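Local atomic coordinates of 70 kDa protein (Xanthomonas sp., PDB entry 4B2N), a protein that carries two covalently bound heme c groups and acts as a processive rubber oxygenase, a dioxygenase that cleaves the polyisoprene of latex. Residues S94-R97 with G98-N101; R324-N327 with A328-L332; L113-S116 with Y117-F121; Y597-W600 with D601-A605. One frame throughout, in Å; residues are numbered along the deposited sequence.

Contact 1 (S94-R97 with G98-N101); sequences SATR and GRVN
Val-100 meets Thr-96 twice, through backbone and side chain. Its N donates to Thr-96 O at 3.1 Å with an N-H...O angle of 170°, while its CG2 rests 3.3 Å from the same oxygen. CG1 is anti to the backbone N (chi1 174°), which leaves CG2 beside that N and over the carbonyl. One residue further on, Asn-101 N gives an equally straight bond (173°) to Arg-97 O at 2.8 Å. Asn-101 CG also lies 3.2 Å from that carbonyl oxygen. Thr-96 and Arg-99 run side by side, with Thr-96 CG2 4.0 Å from Arg-99 NH2 and Thr-96 O over one face of the guanidinium. On another side of the helix, the bent Arg-97 folds its guanidinium back, so that Ser-94 CA sits above one face.

The polar ends are fixed from further out. Asp-338 forms a salt bridge with Arg-97 NE and accepts from Ser-94 OG, whereas Glu-103 pairs with Arg-99 NH1. These eight residues are two turns within helix 88-104, packed against helix 333-345 through Ala-95, Arg-99 and Asn-101.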
ATOM      1  N   SER A  94       0.742  10.953 -19.795  1.00 13.54           N
ATOM      2  CA  SER A  94       0.081   9.898 -19.003  1.00 13.98           C
ATOM      3  C   SER A  94       0.240  10.146 -17.490  1.00 14.40           C
ATOM      4  O   SER A  94      -0.738  10.113 -16.726  1.00 14.27           O
ATOM      5  CB  SER A  94       0.558   8.501 -19.428  1.00 13.82           C
ATOM      6  OG  SER A  94      -0.058   7.520 -18.586  1.00 14.84           O
ATOM      7  N   ALA A  95       1.460  10.431 -17.070  1.00 12.68           N
ATOM      8  CA  ALA A  95       1.747  10.668 -15.654  1.00 12.92           C
ATOM      9  C   ALA A  95       1.000  11.928 -15.157  1.00 12.95           C
ATOM     10  O   ALA A  95       0.441  11.908 -14.026  1.00 13.19           O
ATOM     11  CB  ALA A  95       3.283  10.767 -15.429  1.00 12.47           C
ATOM     12  N   THR A  96       0.809  12.945 -16.028  1.00 13.24           N
ATOM     13  CA  THR A  96       0.042  14.111 -15.625  1.00 15.35           C
ATOM     14  C   THR A  96      -1.394  13.697 -15.413  1.00 14.70           C
ATOM     15  O   THR A  96      -2.038  14.186 -14.472  1.00 15.63           O
ATOM     16  CB  THR A  96       0.146  15.252 -16.673  1.00 16.17           C
ATOM     17  OG1 THR A  96       1.484  15.754 -16.583  1.00 19.72           O
ATOM     18  CG2 THR A  96      -0.772  16.385 -16.344  1.00 15.64           C
ATOM     19  N   ARG A  97      -1.955  12.906 -16.354  1.00 15.80           N
ATOM     20  CA  ARG A  97      -3.350  12.469 -16.208  1.00 14.43           C
ATOM     21  C   ARG A  97      -3.503  11.624 -14.950  1.00 14.12           C
ATOM     22  O   ARG A  97      -4.516  11.731 -14.247  1.00 13.00           O
ATOM     23  CB  ARG A  97      -3.857  11.649 -17.391  1.00 14.10           C
ATOM     24  CG  ARG A  97      -3.900  12.454 -18.670  1.00 14.69           C
ATOM     25  CD  ARG A  97      -4.593  11.691 -19.801  1.00 14.71           C
ATOM     26  NE  ARG A  97      -3.786  10.541 -20.220  1.00 13.58           N
ATOM     27  CZ  ARG A  97      -2.900  10.498 -21.194  1.00 14.18           C
ATOM     28  NH1 ARG A  97      -2.588  11.579 -21.898  1.00 13.90           N
ATOM     29  NH2 ARG A  97      -2.300   9.345 -21.440  1.00 14.83           N
ATOM     30  N   GLY A  98      -2.503  10.819 -14.679  1.00 13.13           N
ATOM     31  CA  GLY A  98      -2.503   9.948 -13.464  1.00 14.23           C
ATOM     32  C   GLY A  98      -2.690  10.879 -12.224  1.00 13.27           C
ATOM     33  O   GLY A  98      -3.472  10.567 -11.305  1.00 14.08           O
ATOM     34  N   ARG A  99      -1.903  11.936 -12.152  1.00 12.43           N
ATOM     35  CA  ARG A  99      -1.863  12.725 -10.946  1.00 13.84           C
ATOM     36  C   ARG A  99      -3.202  13.446 -10.811  1.00 13.54           C
ATOM     37  O   ARG A  99      -3.782  13.486  -9.739  1.00 13.63           O
ATOM     38  CB  ARG A  99      -0.750  13.768 -11.004  1.00 15.91           C
ATOM     39  CG  ARG A  99      -0.760  14.641  -9.733  1.00 16.36           C
ATOM     40  CD  ARG A  99       0.183  15.808  -9.841  1.00 19.57           C
ATOM     41  NE  ARG A  99       0.045  16.536 -11.121  1.00 23.06           N
ATOM     42  CZ  ARG A  99      -0.918  17.381 -11.471  1.00 20.84           C
ATOM     43  NH1 ARG A  99      -1.913  17.759 -10.679  1.00 25.14           N
ATOM     44  NH2 ARG A  99      -0.841  17.953 -12.636  1.00 24.74           N
ATOM     45  N   VAL A 100      -3.704  13.976 -11.920  1.00 13.23           N
ATOM     46  CA  VAL A 100      -5.047  14.633 -11.903  1.00 13.74           C
ATOM     47  C   VAL A 100      -6.134  13.642 -11.444  1.00 14.58           C
ATOM     48  O   VAL A 100      -7.005  13.981 -10.616  1.00 14.64           O
ATOM     49  CB  VAL A 100      -5.357  15.166 -13.324  1.00 14.21           C
ATOM     50  CG1 VAL A 100      -6.789  15.709 -13.363  1.00 16.72           C
ATOM     51  CG2 VAL A 100      -4.397  16.327 -13.706  1.00 15.43           C
ATOM     52  N   ASN A 101      -6.107  12.403 -11.992  1.00 15.30           N
ATOM     53  CA  ASN A 101      -6.995  11.314 -11.461  1.00 16.69           C
ATOM     54  C   ASN A 101      -6.914  11.141  -9.953  1.00 16.05           C
ATOM     55  O   ASN A 101      -7.954  11.042  -9.317  1.00 16.42           O
ATOM     56  CB  ASN A 101      -6.686   9.986 -12.129  1.00 16.73           C
ATOM     57  CG  ASN A 101      -7.105   9.979 -13.593  1.00 17.51           C
ATOM     58  OD1 ASN A 101      -7.854  10.863 -14.048  1.00 17.01           O
ATOM     59  ND2 ASN A 101      -6.611   8.966 -14.358  1.00 16.39           N
TER

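Contact 2 (R324-N327 with A328-L332); sequences RDAN and ARRGL
Arg-324 reaches across the start of a short helix to touch Ala-328, Arg-329 and Leu-332 in turn. Its CB lies 3.7 Å from Arg-329 CG and also touches the methyl of Ala-328. The chain then runs extended from CG to NE, bringing CD to 3.9 Å from Leu-332 CD1. NE, CZ and NH1 all stay close to that methyl, which sits over one face of the guanidinium near its rim, and the two side chains cross at about a right angle. Beyond the apolar cover, Asp-179 forms a salt bridge with NE, and the carbonyls of Gly-318, Phe-107 and Gln-106 accept from the two terminal nitrogens.

The carbonyl oxygen of Arg-324 lies over a face of the Arg-329 guanidinium, so the direct approach has poor bonding geometry. A water joins them instead, donating to Arg-324 O at 2.8 Å and accepting from Arg-329 NH2 at 2.7 Å. Arg-329 NE itself donates to Val-319 O, and NH1 and NH2 to Leu-267 O and Asn-321 O.

Asp-325 CG stands between its backbone N and carbonyl carbon (chi1 70°), which turns the carboxylate toward the helix start. There OD1 accepts from Ala-328 N at 2.9 Å and 163°, while Arg-329 N bonds to Asp-325 O at 2.9 Å. This is a classical aspartate N-cap, with the side chain satisfying an amide in the first turn of helix 326-331.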
ATOM      1  N   ARG A 324     -20.869   1.546  -9.488  1.00 22.57           N
ATOM      2  CA  ARG A 324     -20.504   1.393 -10.916  1.00 21.07           C
ATOM      3  C   ARG A 324     -21.156   0.162 -11.463  1.00 22.43           C
ATOM      4  O   ARG A 324     -21.441  -0.722 -10.685  1.00 22.94           O
ATOM      5  CB  ARG A 324     -19.003   1.159 -11.057  1.00 19.69           C
ATOM      6  CG  ARG A 324     -18.186   2.329 -10.576  1.00 19.91           C
ATOM      7  CD  ARG A 324     -16.857   2.415 -11.287  1.00 18.55           C
ATOM      8  NE  ARG A 324     -16.456   3.815 -11.151  1.00 16.44           N
ATOM      9  CZ  ARG A 324     -15.825   4.306 -10.114  1.00 17.49           C
ATOM     10  NH1 ARG A 324     -15.407   3.507  -9.086  1.00 16.17           N
ATOM     11  NH2 ARG A 324     -15.589   5.614 -10.112  1.00 16.92           N
ATOM     12  N   ASP A 325     -21.384   0.075 -12.786  1.00 21.06           N
ATOM     13  CA  ASP A 325     -21.771  -1.195 -13.384  1.00 20.87           C
ATOM     14  C   ASP A 325     -20.511  -1.942 -13.914  1.00 19.97           C
ATOM     15  O   ASP A 325     -19.400  -1.418 -13.800  1.00 18.69           O
ATOM     16  CB  ASP A 325     -22.899  -1.041 -14.427  1.00 24.36           C
ATOM     17  CG  ASP A 325     -22.432  -0.352 -15.684  1.00 24.29           C
ATOM     18  OD1 ASP A 325     -21.260   0.110 -15.804  1.00 22.93           O
ATOM     19  OD2 ASP A 325     -23.252  -0.290 -16.614  1.00 32.21           O
ATOM     20  N   ALA A 326     -20.658  -3.172 -14.410  1.00 20.46           N
ATOM     21  CA  ALA A 326     -19.491  -3.977 -14.832  1.00 20.99           C
ATOM     22  C   ALA A 326     -18.690  -3.219 -15.885  1.00 18.66           C
ATOM     23  O   ALA A 326     -17.488  -3.157 -15.814  1.00 19.06           O
ATOM     24  CB  ALA A 326     -19.935  -5.344 -15.388  1.00 19.87           C
ATOM     25  N   ASN A 327     -19.369  -2.615 -16.868  1.00 19.73           N
ATOM     26  CA  ASN A 327     -18.694  -1.852 -17.931  1.00 21.30           C
ATOM     27  C   ASN A 327     -17.839  -0.710 -17.370  1.00 19.58           C
ATOM     28  O   ASN A 327     -16.691  -0.579 -17.762  1.00 17.28           O
ATOM     29  CB  ASN A 327     -19.725  -1.359 -18.950  1.00 25.06           C
ATOM     30  CG  ASN A 327     -19.119  -0.642 -20.155  1.00 32.14           C
ATOM     31  OD1 ASN A 327     -18.549  -1.265 -21.053  1.00 35.91           O
ATOM     32  ND2 ASN A 327     -19.327   0.675 -20.226  1.00 33.55           N
ATOM     33  N   ALA A 328     -18.399   0.076 -16.461  1.00 18.72           N
ATOM     34  CA  ALA A 328     -17.688   1.175 -15.855  1.00 18.70           C
ATOM     35  C   ALA A 328     -16.515   0.608 -15.064  1.00 17.66           C
ATOM     36  O   ALA A 328     -15.433   1.212 -15.085  1.00 16.62           O
ATOM     37  CB  ALA A 328     -18.590   1.972 -14.886  1.00 18.96           C
ATOM     38  N   ARG A 329     -16.727  -0.484 -14.318  1.00 16.60           N
ATOM     39  CA  ARG A 329     -15.597  -0.980 -13.464  1.00 14.35           C
ATOM     40  C   ARG A 329     -14.456  -1.376 -14.369  1.00 15.32           C
ATOM     41  O   ARG A 329     -13.372  -0.863 -14.207  1.00 13.81           O
ATOM     42  CB  ARG A 329     -15.970  -2.153 -12.581  1.00 14.15           C
ATOM     43  CG  ARG A 329     -17.020  -1.899 -11.531  1.00 15.02           C
ATOM     44  CD  ARG A 329     -17.401  -3.148 -10.779  1.00 15.56           C
ATOM     45  NE  ARG A 329     -18.220  -2.687  -9.666  1.00 16.07           N
ATOM     46  CZ  ARG A 329     -19.525  -2.960  -9.578  1.00 17.71           C
ATOM     47  NH1 ARG A 329     -20.134  -3.682 -10.496  1.00 17.79           N
ATOM     48  NH2 ARG A 329     -20.241  -2.449  -8.587  1.00 20.67           N
ATOM     49  N   ARG A 330     -14.694  -2.273 -15.321  1.00 16.18           N
ATOM     50  CA  ARG A 330     -13.622  -2.672 -16.281  1.00 16.31           C
ATOM     51  C   ARG A 330     -13.036  -1.441 -17.006  1.00 16.80           C
ATOM     52  O   ARG A 330     -11.845  -1.376 -17.305  1.00 15.52           O
ATOM     53  CB  ARG A 330     -14.173  -3.640 -17.350  1.00 17.19           C
ATOM     54  CG  ARG A 330     -14.516  -5.000 -16.776  1.00 18.10           C
ATOM     55  CD  ARG A 330     -14.741  -6.035 -17.852  1.00 19.81           C
ATOM     56  NE  ARG A 330     -15.632  -5.592 -18.925  1.00 19.88           N
ATOM     57  CZ  ARG A 330     -16.888  -5.999 -19.082  1.00 20.84           C
ATOM     58  NH1 ARG A 330     -17.440  -6.810 -18.203  1.00 18.84           N
ATOM     59  NH2 ARG A 330     -17.595  -5.606 -20.161  1.00 22.41           N
ATOM     60  N   GLY A 331     -13.907  -0.477 -17.299  1.00 16.23           N
ATOM     61  CA  GLY A 331     -13.524   0.718 -18.100  1.00 16.37           C
ATOM     62  C   GLY A 331     -12.722   1.782 -17.339  1.00 15.82           C
ATOM     63  O   GLY A 331     -12.271   2.735 -17.949  1.00 16.73           O
ATOM     64  N   LEU A 332     -12.454   1.560 -16.042  1.00 15.24           N
ATOM     65  CA  LEU A 332     -11.465   2.347 -15.299  1.00 15.49           C
ATOM     66  C   LEU A 332     -10.044   2.060 -15.738  1.00 14.98           C
ATOM     67  O   LEU A 332      -9.133   2.793 -15.352  1.00 13.71           O
ATOM     68  CB  LEU A 332     -11.494   2.079 -13.771  1.00 14.79           C
ATOM     69  CG  LEU A 332     -12.816   2.561 -13.177  1.00 16.00           C
ATOM     70  CD1 LEU A 332     -13.002   2.033 -11.765  1.00 17.32           C
ATOM     71  CD2 LEU A 332     -12.845   4.068 -13.049  1.00 15.61           C
TER
HETATM   72  O   HOH W   1     -22.942  -2.348  -8.989  1.00 33.56           O

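Contact 3 (L113-S116 with Y117-F121); sequences LATS and YHFIF
Tyr-117 N bonds to Leu-113 O at 3.0 Å, closing the first turn of a very short helix. Leu-113 is still extended (psi 148°) and occupies the N-cap position, after which Ala-114 to His-118 have helical angles. His-118 N continues the pattern with Ala-114 O at 2.9 Å. The regular ladder then frays: Phe-119 N divides itself between Thr-115 O at 3.1 Å and Ser-116 O at 3.2 Å, and both bonds are weak. Phe-119 leaves the helical region with phi -106°. Ile-120 N points poorly at Ser-116 O and bonds instead to Tyr-117 O, three residues back, at 3.0 Å.

Among the side chains, Thr-115 and Phe-119 lie alongside one another. Thr-115 CG2, anti to its backbone N, touches the ring at CD2 (3.9 Å) and CE2. The ring presents its edge to Thr-115 O, which lies in the ring plane 3.3 Å from CD2. Arg-129 adds a cation-pi contact to the same ring. Tyr-117 and His-118 reach away from these backbone turns to a common neighbour, Tyr-152, which meets the Tyr-117 ring edge-to-face and bonds through its hydroxyl to His-118 ND1.

The arrangement is a strand-to-helix junction in miniature: strand 112-113 runs directly into helix 114-118, which ends in a shared amide and an i-to-i+3 turn.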
ATOM      1  N   LEU A 113     -22.794  11.885   2.450  1.00 14.84           N
ATOM      2  CA  LEU A 113     -23.189  13.086   1.766  1.00 14.80           C
ATOM      3  C   LEU A 113     -22.252  14.199   2.188  1.00 14.93           C
ATOM      4  O   LEU A 113     -21.732  14.233   3.345  1.00 14.50           O
ATOM      5  CB  LEU A 113     -24.633  13.477   2.213  1.00 15.20           C
ATOM      6  CG  LEU A 113     -25.681  12.401   1.941  1.00 18.20           C
ATOM      7  CD1 LEU A 113     -26.910  12.806   2.772  1.00 19.18           C
ATOM      8  CD2 LEU A 113     -26.091  12.331   0.475  1.00 18.56           C
ATOM      9  N   ALA A 114     -22.008  15.117   1.268  1.00 14.47           N
ATOM     10  CA  ALA A 114     -21.225  16.275   1.664  1.00 15.68           C
ATOM     11  C   ALA A 114     -21.769  17.005   2.938  1.00 16.35           C
ATOM     12  O   ALA A 114     -20.989  17.391   3.855  1.00 16.50           O
ATOM     13  CB  ALA A 114     -21.091  17.194   0.476  1.00 15.09           C
ATOM     14  N   THR A 115     -23.082  17.124   3.056  1.00 16.63           N
ATOM     15  CA  THR A 115     -23.620  17.774   4.273  1.00 18.40           C
ATOM     16  C   THR A 115     -23.395  16.969   5.543  1.00 18.91           C
ATOM     17  O   THR A 115     -23.118  17.534   6.639  1.00 20.18           O
ATOM     18  CB  THR A 115     -25.105  18.184   4.085  1.00 21.31           C
ATOM     19  OG1 THR A 115     -25.094  19.301   3.185  1.00 21.09           O
ATOM     20  CG2 THR A 115     -25.757  18.632   5.428  1.00 21.07           C
ATOM     21  N   SER A 116     -23.409  15.651   5.423  1.00 17.99           N
ATOM     22  CA  SER A 116     -23.099  14.849   6.561  1.00 18.07           C
ATOM     23  C   SER A 116     -21.642  15.021   6.997  1.00 19.78           C
ATOM     24  O   SER A 116     -21.346  15.022   8.224  1.00 19.63           O
ATOM     25  CB  SER A 116     -23.265  13.381   6.220  1.00 18.91           C
ATOM     26  OG  SER A 116     -24.631  13.043   5.980  1.00 17.29           O
ATOM     27  N   TYR A 117     -20.742  15.106   6.010  1.00 16.29           N
ATOM     28  CA  TYR A 117     -19.361  15.354   6.323  1.00 17.45           C
ATOM     29  C   TYR A 117     -19.184  16.752   6.981  1.00 17.18           C
ATOM     30  O   TYR A 117     -18.524  16.892   7.988  1.00 17.03           O
ATOM     31  CB  TYR A 117     -18.434  15.235   5.078  1.00 14.77           C
ATOM     32  CG  TYR A 117     -17.104  15.839   5.373  1.00 14.29           C
ATOM     33  CD1 TYR A 117     -16.085  15.073   5.984  1.00 14.28           C
ATOM     34  CD2 TYR A 117     -16.835  17.163   5.073  1.00 14.09           C
ATOM     35  CE1 TYR A 117     -14.866  15.637   6.297  1.00 14.52           C
ATOM     36  CE2 TYR A 117     -15.608  17.750   5.358  1.00 14.99           C
ATOM     37  CZ  TYR A 117     -14.619  16.947   5.967  1.00 14.45           C
ATOM     38  OH  TYR A 117     -13.400  17.446   6.243  1.00 16.89           O
ATOM     39  N   HIS A 118     -19.878  17.733   6.460  1.00 17.00           N
ATOM     40  CA  HIS A 118     -19.858  19.069   6.994  1.00 18.47           C
ATOM     41  C   HIS A 118     -20.228  19.091   8.461  1.00 18.07           C
ATOM     42  O   HIS A 118     -19.738  19.972   9.209  1.00 16.18           O
ATOM     43  CB  HIS A 118     -20.833  19.942   6.210  1.00 17.54           C
ATOM     44  CG  HIS A 118     -20.620  21.414   6.401  1.00 19.39           C
ATOM     45  ND1 HIS A 118     -19.417  22.031   6.144  1.00 19.24           N
ATOM     46  CD2 HIS A 118     -21.484  22.393   6.878  1.00 21.26           C
ATOM     47  CE1 HIS A 118     -19.536  23.352   6.401  1.00 20.55           C
ATOM     48  NE2 HIS A 118     -20.810  23.579   6.836  1.00 21.82           N
ATOM     49  N   PHE A 119     -21.100  18.165   8.863  1.00 17.28           N
ATOM     50  CA  PHE A 119     -21.609  18.103  10.272  1.00 17.67           C
ATOM     51  C   PHE A 119     -21.000  16.955  11.060  1.00 16.57           C
ATOM     52  O   PHE A 119     -21.494  16.597  12.111  1.00 16.20           O
ATOM     53  CB  PHE A 119     -23.175  18.115  10.330  1.00 18.78           C
ATOM     54  CG  PHE A 119     -23.749  19.479  10.010  1.00 19.80           C
ATOM     55  CD1 PHE A 119     -23.850  20.470  10.997  1.00 21.67           C
ATOM     56  CD2 PHE A 119     -24.128  19.827   8.726  1.00 21.13           C
ATOM     57  CE1 PHE A 119     -24.355  21.756  10.708  1.00 24.68           C
ATOM     58  CE2 PHE A 119     -24.641  21.109   8.422  1.00 22.97           C
ATOM     59  CZ  PHE A 119     -24.757  22.088   9.410  1.00 21.88           C
ATOM     60  N   ILE A 120     -19.965  16.292  10.521  1.00 16.12           N
ATOM     61  CA  ILE A 120     -19.481  15.077  11.185  1.00 15.38           C
ATOM     62  C   ILE A 120     -18.934  15.350  12.591  1.00 15.14           C
ATOM     63  O   ILE A 120     -18.728  14.426  13.313  1.00 15.43           O
ATOM     64  CB  ILE A 120     -18.328  14.385  10.354  1.00 16.80           C
ATOM     65  CG1 ILE A 120     -18.203  12.882  10.696  1.00 16.34           C
ATOM     66  CG2 ILE A 120     -17.029  15.192  10.429  1.00 16.29           C
ATOM     67  CD1 ILE A 120     -17.635  12.157   9.498  1.00 18.29           C
ATOM     68  N   PHE A 121     -18.616  16.574  12.972  1.00 16.63           N
ATOM     69  CA  PHE A 121     -18.284  16.844  14.407  1.00 16.91           C
ATOM     70  C   PHE A 121     -19.434  16.315  15.304  1.00 17.35           C
ATOM     71  O   PHE A 121     -19.200  16.021  16.470  1.00 17.09           O
ATOM     72  CB  PHE A 121     -18.058  18.357  14.693  1.00 17.33           C
ATOM     73  CG  PHE A 121     -19.188  19.234  14.279  1.00 19.03           C
ATOM     74  CD1 PHE A 121     -20.239  19.503  15.175  1.00 18.50           C
ATOM     75  CD2 PHE A 121     -19.207  19.809  12.980  1.00 18.10           C
ATOM     76  CE1 PHE A 121     -21.269  20.317  14.772  1.00 20.24           C
ATOM     77  CE2 PHE A 121     -20.258  20.604  12.568  1.00 20.22           C
ATOM     78  CZ  PHE A 121     -21.306  20.841  13.444  1.00 20.78           C
TER

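Contact 4 (Y597-W600 with D601-A605); sequences YSMW and DNVAA
Tyr-597 crosses Asn-602 at a slant, its hydroxyl OH 3.6 Å from Asn-602 CB. The hydroxyl is hydrogen-bonded to Gln-613 O, and Trp-242 meets the ring edge-to-face, so the phenol is held from outside the helix as well.

Ser-598 is the N-cap. With OG anti to its backbone N (chi1 171°), the hydroxyl oxygen accepts from Asp-601 N at 3.0 Å and a nearly straight 168°. The Asp-601 carboxylate packs against the same side chain, its OD2 3.3 Å from Ser-598 CB. The first carbonyl-to-amide bond of the helix, from Asn-602 N to Ser-598 O, is long at 3.3 Å and weak.

Met-599 O restores normal geometry, accepting from Val-603 N at 2.8 Å. Val-603 CG2 leans over the same oxygen at 3.1 Å and touches Met-599 CG at 4.0 Å, an apolar contact one turn apart.

Trp-600 O takes the bond from Ala-604 N at 3.0 Å. The Trp-600 CB points away from the next turn, and indole NE1 donates to Asp-250 O. Trp-600, Val-603 and Ala-604 together press on Leu-254, Leu-257 and Leu-261, seating the opening turns of helix 599-607 against helix 253-261.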
ATOM      1  N   TYR A 597     -13.396  -5.826  14.704  1.00 21.98           N
ATOM      2  CA  TYR A 597     -14.333  -5.687  13.595  1.00 20.94           C
ATOM      3  C   TYR A 597     -13.711  -5.796  12.196  1.00 21.65           C
ATOM      4  O   TYR A 597     -12.657  -5.220  11.931  1.00 19.31           O
ATOM      5  CB  TYR A 597     -15.088  -4.385  13.694  1.00 19.77           C
ATOM      6  CG  TYR A 597     -16.258  -4.286  12.744  1.00 20.55           C
ATOM      7  CD1 TYR A 597     -17.443  -5.032  12.973  1.00 19.18           C
ATOM      8  CD2 TYR A 597     -16.195  -3.450  11.605  1.00 18.42           C
ATOM      9  CE1 TYR A 597     -18.507  -4.966  12.133  1.00 19.62           C
ATOM     10  CE2 TYR A 597     -17.265  -3.387  10.742  1.00 19.69           C
ATOM     11  CZ  TYR A 597     -18.429  -4.145  11.005  1.00 20.72           C
ATOM     12  OH  TYR A 597     -19.485  -4.020  10.165  1.00 20.00           O
ATOM     13  N   SER A 598     -14.431  -6.471  11.285  1.00 20.27           N
ATOM     14  CA  SER A 598     -14.025  -6.549   9.885  1.00 19.54           C
ATOM     15  C   SER A 598     -15.198  -6.088   9.081  1.00 19.30           C
ATOM     16  O   SER A 598     -16.216  -6.805   8.988  1.00 19.96           O
ATOM     17  CB  SER A 598     -13.757  -7.963   9.494  1.00 20.87           C
ATOM     18  OG  SER A 598     -13.559  -8.048   8.079  1.00 22.36           O
ATOM     19  N   MET A 599     -15.068  -4.912   8.474  1.00 18.71           N
ATOM     20  CA  MET A 599     -16.121  -4.428   7.572  1.00 19.54           C
ATOM     21  C   MET A 599     -16.283  -5.418   6.403  1.00 18.45           C
ATOM     22  O   MET A 599     -17.373  -5.708   5.992  1.00 19.87           O
ATOM     23  CB  MET A 599     -15.754  -3.047   7.112  1.00 20.21           C
ATOM     24  CG  MET A 599     -16.781  -2.435   6.235  1.00 24.90           C
ATOM     25  SD  MET A 599     -18.134  -1.772   7.176  1.00 34.45           S
ATOM     26  CE  MET A 599     -17.348  -0.307   7.743  1.00 22.63           C
ATOM     27  N   TRP A 600     -15.168  -5.892   5.823  1.00 19.00           N
ATOM     28  CA  TRP A 600     -15.267  -6.802   4.669  1.00 18.55           C
ATOM     29  C   TRP A 600     -16.082  -8.042   4.987  1.00 19.77           C
ATOM     30  O   TRP A 600     -16.997  -8.374   4.198  1.00 19.38           O
ATOM     31  CB  TRP A 600     -13.911  -7.286   4.157  1.00 15.72           C
ATOM     32  CG  TRP A 600     -12.890  -6.201   3.824  1.00 16.14           C
ATOM     33  CD1 TRP A 600     -11.584  -6.141   4.296  1.00 15.75           C
ATOM     34  CD2 TRP A 600     -13.022  -5.087   2.886  1.00 16.83           C
ATOM     35  NE1 TRP A 600     -10.925  -5.053   3.771  1.00 16.37           N
ATOM     36  CE2 TRP A 600     -11.740  -4.387   2.889  1.00 16.60           C
ATOM     37  CE3 TRP A 600     -14.043  -4.592   2.083  1.00 18.27           C
ATOM     38  CZ2 TRP A 600     -11.529  -3.235   2.148  1.00 15.98           C
ATOM     39  CZ3 TRP A 600     -13.780  -3.479   1.270  1.00 17.30           C
ATOM     40  CH2 TRP A 600     -12.581  -2.788   1.328  1.00 17.74           C
ATOM     41  N   ASP A 601     -15.776  -8.693   6.136  1.00 17.18           N
ATOM     42  CA  ASP A 601     -16.562  -9.859   6.592  1.00 19.87           C
ATOM     43  C   ASP A 601     -18.057  -9.602   6.664  1.00 20.26           C
ATOM     44  O   ASP A 601     -18.848 -10.445   6.243  1.00 19.38           O
ATOM     45  CB  ASP A 601     -16.096 -10.388   7.929  1.00 20.32           C
ATOM     46  CG  ASP A 601     -14.698 -10.983   7.847  1.00 21.80           C
ATOM     47  OD1 ASP A 601     -14.186 -11.253   6.745  1.00 21.29           O
ATOM     48  OD2 ASP A 601     -14.123 -11.194   8.911  1.00 26.12           O
ATOM     49  N   ASN A 602     -18.449  -8.463   7.206  1.00 19.76           N
ATOM     50  CA  ASN A 602     -19.859  -8.188   7.393  1.00 19.07           C
ATOM     51  C   ASN A 602     -20.506  -7.768   6.121  1.00 19.60           C
ATOM     52  O   ASN A 602     -21.672  -8.091   5.889  1.00 18.00           O
ATOM     53  CB  ASN A 602     -20.081  -7.186   8.555  1.00 19.62           C
ATOM     54  CG  ASN A 602     -19.641  -7.821   9.879  1.00 20.67           C
ATOM     55  OD1 ASN A 602     -18.514  -7.640  10.358  1.00 19.43           O
ATOM     56  ND2 ASN A 602     -20.481  -8.684  10.387  1.00 18.17           N
ATOM     57  N   VAL A 603     -19.752  -7.080   5.265  1.00 18.96           N
ATOM     58  CA  VAL A 603     -20.282  -6.751   3.907  1.00 19.00           C
ATOM     59  C   VAL A 603     -20.623  -8.037   3.119  1.00 17.90           C
ATOM     60  O   VAL A 603     -21.689  -8.175   2.509  1.00 18.14           O
ATOM     61  CB  VAL A 603     -19.256  -5.843   3.150  1.00 17.12           C
ATOM     62  CG1 VAL A 603     -19.640  -5.696   1.666  1.00 17.62           C
ATOM     63  CG2 VAL A 603     -19.256  -4.467   3.801  1.00 18.56           C
ATOM     64  N   ALA A 604     -19.670  -8.935   3.068  1.00 17.25           N
ATOM     65  CA  ALA A 604     -19.867 -10.283   2.514  1.00 18.48           C
ATOM     66  C   ALA A 604     -21.081 -10.999   3.112  1.00 19.34           C
ATOM     67  O   ALA A 604     -21.944 -11.461   2.338  1.00 18.21           O
ATOM     68  CB  ALA A 604     -18.610 -11.110   2.738  1.00 17.04           C
ATOM     69  N   ALA A 605     -21.168 -11.039   4.452  1.00 18.46           N
ATOM     70  CA  ALA A 605     -22.292 -11.715   5.147  1.00 18.88           C
ATOM     71  C   ALA A 605     -23.561 -11.081   4.671  1.00 18.99           C
ATOM     72  O   ALA A 605     -24.520 -11.749   4.239  1.00 21.37           O
ATOM     73  CB  ALA A 605     -22.152 -11.544   6.648  1.00 18.84           C
TER

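How the contacts relate
Along the chain the order is contact 1, contact 3, contact 2, contact 4, each on its own helix: 88-104, 114-118, 326-331 and 599-607. Contacts 1 and 2 are the closest pair, with centres 19 Å apart and nearest atoms about 7 Å apart. Helix 333-345, which follows contact 2 almost at once, packs on contact 1, and Phe-107 touches Asn-101 with its side chain and Arg-324 with its carbonyl. Side chains of contacts 1, 2 and 4 come within about 9, 8 and 7 Å of a bound heme c. Three of these local turns thus belong to the surroundings of the heme region, whereas contact 3, its centre about 28 Å from the centre of the chain, lies away from the annotated sites.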